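Local coordinates for zinc uptake regulation protein (Escherichia coli, PDB 4MTE) that represses zinc-uptake genes such as znuACB, binding their operator DNA as a winged-helix regulator of the Fur family with zinc as cofactor, at residues M100-R105 with E138-C143. Numbering follows the deposited sequence.
Sequences MFICDR and EAHGLC. With ZN (zinc ion), chain M.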
loop_
_atom_site.group_PDB
_atom_site.type_symbol
_atom_site.label_atom_id
_atom_site.label_comp_id
_atom_site.label_asym_id
_atom_site.label_seq_id
_atom_site.Cartn_x
_atom_site.Cartn_y
_atom_site.Cartn_z
ATOM N N MET D 100 1.267 -26.367 -13.758
ATOM C CA MET D 100 1.659 -25.163 -14.477
ATOM C C MET D 100 3.142 -24.906 -14.285
ATOM O O MET D 100 3.625 -24.849 -13.154
ATOM C CB MET D 100 0.861 -23.961 -13.970
ATOM C CG MET D 100 -0.632 -24.086 -14.190
ATOM S SD MET D 100 -1.079 -23.984 -15.930
ATOM C CE MET D 100 -2.808 -24.441 -15.857
ATOM N N PHE D 101 3.863 -24.760 -15.391
ATOM C CA PHE D 101 5.269 -24.384 -15.335
ATOM C C PHE D 101 5.404 -22.924 -15.723
ATOM O O PHE D 101 5.014 -22.528 -16.821
ATOM C CB PHE D 101 6.107 -25.289 -16.234
ATOM C CG PHE D 101 6.218 -26.692 -15.720
ATOM C CD1 PHE D 101 7.333 -27.095 -15.006
ATOM C CD2 PHE D 101 5.193 -27.598 -15.920
ATOM C CE1 PHE D 101 7.431 -28.384 -14.521
ATOM C CE2 PHE D 101 5.287 -28.887 -15.435
ATOM C CZ PHE D 101 6.407 -29.279 -14.736
ATOM N N ILE D 102 5.964 -22.144 -14.801
ATOM C CA ILE D 102 5.925 -20.687 -14.853
ATOM C C ILE D 102 7.327 -20.094 -14.871
ATOM O O ILE D 102 8.141 -20.383 -13.994
ATOM C CB ILE D 102 5.203 -20.124 -13.602
ATOM C CG1 ILE D 102 3.786 -20.699 -13.486
ATOM C CG2 ILE D 102 5.163 -18.591 -13.628
ATOM C CD1 ILE D 102 3.167 -20.522 -12.111
ATOM N N CYS D 103 7.599 -19.247 -15.860
ATOM C CA CYS D 103 8.847 -18.496 -15.885
ATOM C C CYS D 103 8.660 -17.198 -15.110
ATOM O O CYS D 103 7.761 -16.414 -15.407
ATOM C CB CYS D 103 9.281 -18.193 -17.318
ATOM S SG CYS D 103 10.932 -17.453 -17.438
ATOM N N ASP D 104 9.509 -16.977 -14.113
ATOM C CA ASP D 104 9.393 -15.809 -13.248
ATOM C C ASP D 104 9.634 -14.513 -14.016
ATOM O O ASP D 104 9.034 -13.482 -13.712
ATOM C CB ASP D 104 10.389 -15.914 -12.092
ATOM C CG ASP D 104 10.228 -17.196 -11.299
ATOM O OD1 ASP D 104 9.077 -17.653 -11.130
ATOM O OD2 ASP D 104 11.252 -17.748 -10.846
ATOM N N ARG D 105 10.508 -14.576 -15.016
ATOM C CA ARG D 105 10.916 -13.387 -15.758
ATOM C C ARG D 105 10.027 -13.119 -16.971
ATOM O O ARG D 105 9.317 -12.115 -17.012
ATOM C CB ARG D 105 12.380 -13.506 -16.181
ATOM C CG ARG D 105 13.322 -13.790 -15.021
ATOM C CD ARG D 105 14.742 -13.346 -15.320
ATOM N NE ARG D 105 15.685 -13.831 -14.315
ATOM C CZ ARG D 105 15.834 -13.304 -13.103
ATOM N NH1 ARG D 105 15.100 -12.265 -12.727
ATOM N NH2 ARG D 105 16.718 -13.819 -12.261
ATOM N N GLU D 138 2.015 -25.804 -9.191
ATOM C CA GLU D 138 2.586 -24.675 -9.903
ATOM C C GLU D 138 4.084 -24.626 -9.654
ATOM O O GLU D 138 4.534 -24.574 -8.510
ATOM C CB GLU D 138 1.915 -23.375 -9.456
ATOM C CG GLU D 138 0.420 -23.342 -9.742
ATOM C CD GLU D 138 -0.256 -22.083 -9.237
ATOM O OE1 GLU D 138 0.456 -21.168 -8.773
ATOM O OE2 GLU D 138 -1.501 -22.009 -9.304
ATOM N N ALA D 139 4.849 -24.660 -10.741
ATOM C CA ALA D 139 6.302 -24.679 -10.670
ATOM C C ALA D 139 6.855 -23.345 -11.146
ATOM O O ALA D 139 6.413 -22.806 -12.161
ATOM C CB ALA D 139 6.854 -25.822 -11.512
ATOM N N HIS D 140 7.817 -22.813 -10.397
ATOM C CA HIS D 140 8.474 -21.561 -10.748
ATOM C C HIS D 140 9.927 -21.810 -11.117
ATOM O O HIS D 140 10.579 -22.689 -10.555
ATOM C CB HIS D 140 8.390 -20.572 -9.588
ATOM C CG HIS D 140 7.006 -20.065 -9.336
ATOM N ND1 HIS D 140 6.543 -18.876 -9.856
ATOM C CD2 HIS D 140 5.980 -20.595 -8.631
ATOM C CE1 HIS D 140 5.291 -18.692 -9.476
ATOM N NE2 HIS D 140 4.927 -19.719 -8.733
ATOM N N GLY D 141 10.425 -21.030 -12.069
ATOM C CA GLY D 141 11.800 -21.147 -12.509
ATOM C C GLY D 141 12.031 -20.392 -13.800
ATOM O O GLY D 141 11.542 -19.273 -13.964
ATOM N N LEU D 142 12.771 -21.009 -14.716
ATOM C CA LEU D 142 13.071 -20.401 -16.010
ATOM C C LEU D 142 12.807 -21.375 -17.156
ATOM O O LEU D 142 13.125 -22.562 -17.062
ATOM C CB LEU D 142 14.527 -19.933 -16.048
ATOM C CG LEU D 142 14.898 -18.828 -15.056
ATOM C CD1 LEU D 142 16.409 -18.640 -15.009
ATOM C CD2 LEU D 142 14.199 -17.520 -15.414
ATOM N N CYS D 143 12.222 -20.862 -18.234
ATOM C CA CYS D 143 11.956 -21.656 -19.429
ATOM C C CYS D 143 13.131 -21.524 -20.396
ATOM O O CYS D 143 13.847 -20.523 -20.370
ATOM C CB CYS D 143 10.667 -21.184 -20.102
ATOM S SG CYS D 143 10.761 -19.517 -20.782
HETATM ZN ZN ZN M . 11.132 -17.550 -19.711
#
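I102 lays its CD1 methyl over one face of the H140 imidazole, a CH-pi contact 4.1 Å from CD1 to the ring centroid. At the edge of that ring, H140 ND1 donates to D104 OD1 over 3.1 Å, with carboxylate and ring nearly coplanar (24° apart). H140 NE2 is hydrogen-bonded to S81 OG, so both ring nitrogens have partners, which should hold the imidazole in this rotation. Beneath these side chains, strands 100-103 and 138-140 pair in parallel: A139 N binds M100 O (2.7 Å), A139 O accepts from I102 N, and I102 O from G141 N. D104 N closes the ladder on G141 O, where segment 138-143 turns a corner. On the other face, F101 CD1 touches A139 CB at 3.7 Å. With SG swung opposite its backbone N (chi1 -172°), C103 reaches a zinc ion that C103 SG and C143 SG each bind at 2.3 Å; C106 and C146 complete its Cys4 site, built from two CxxC pairs, which joins the end of strand 100-103 to the loop after strand 138-140. L142 CD2 packs 3.8 Å from C103 SG. Strand 99-103 is central in its sheet, between 109-112 and 131-140, and 131-140 pairs antiparallel with a strand of the second subunit, continuing the sheet across the dimer interface.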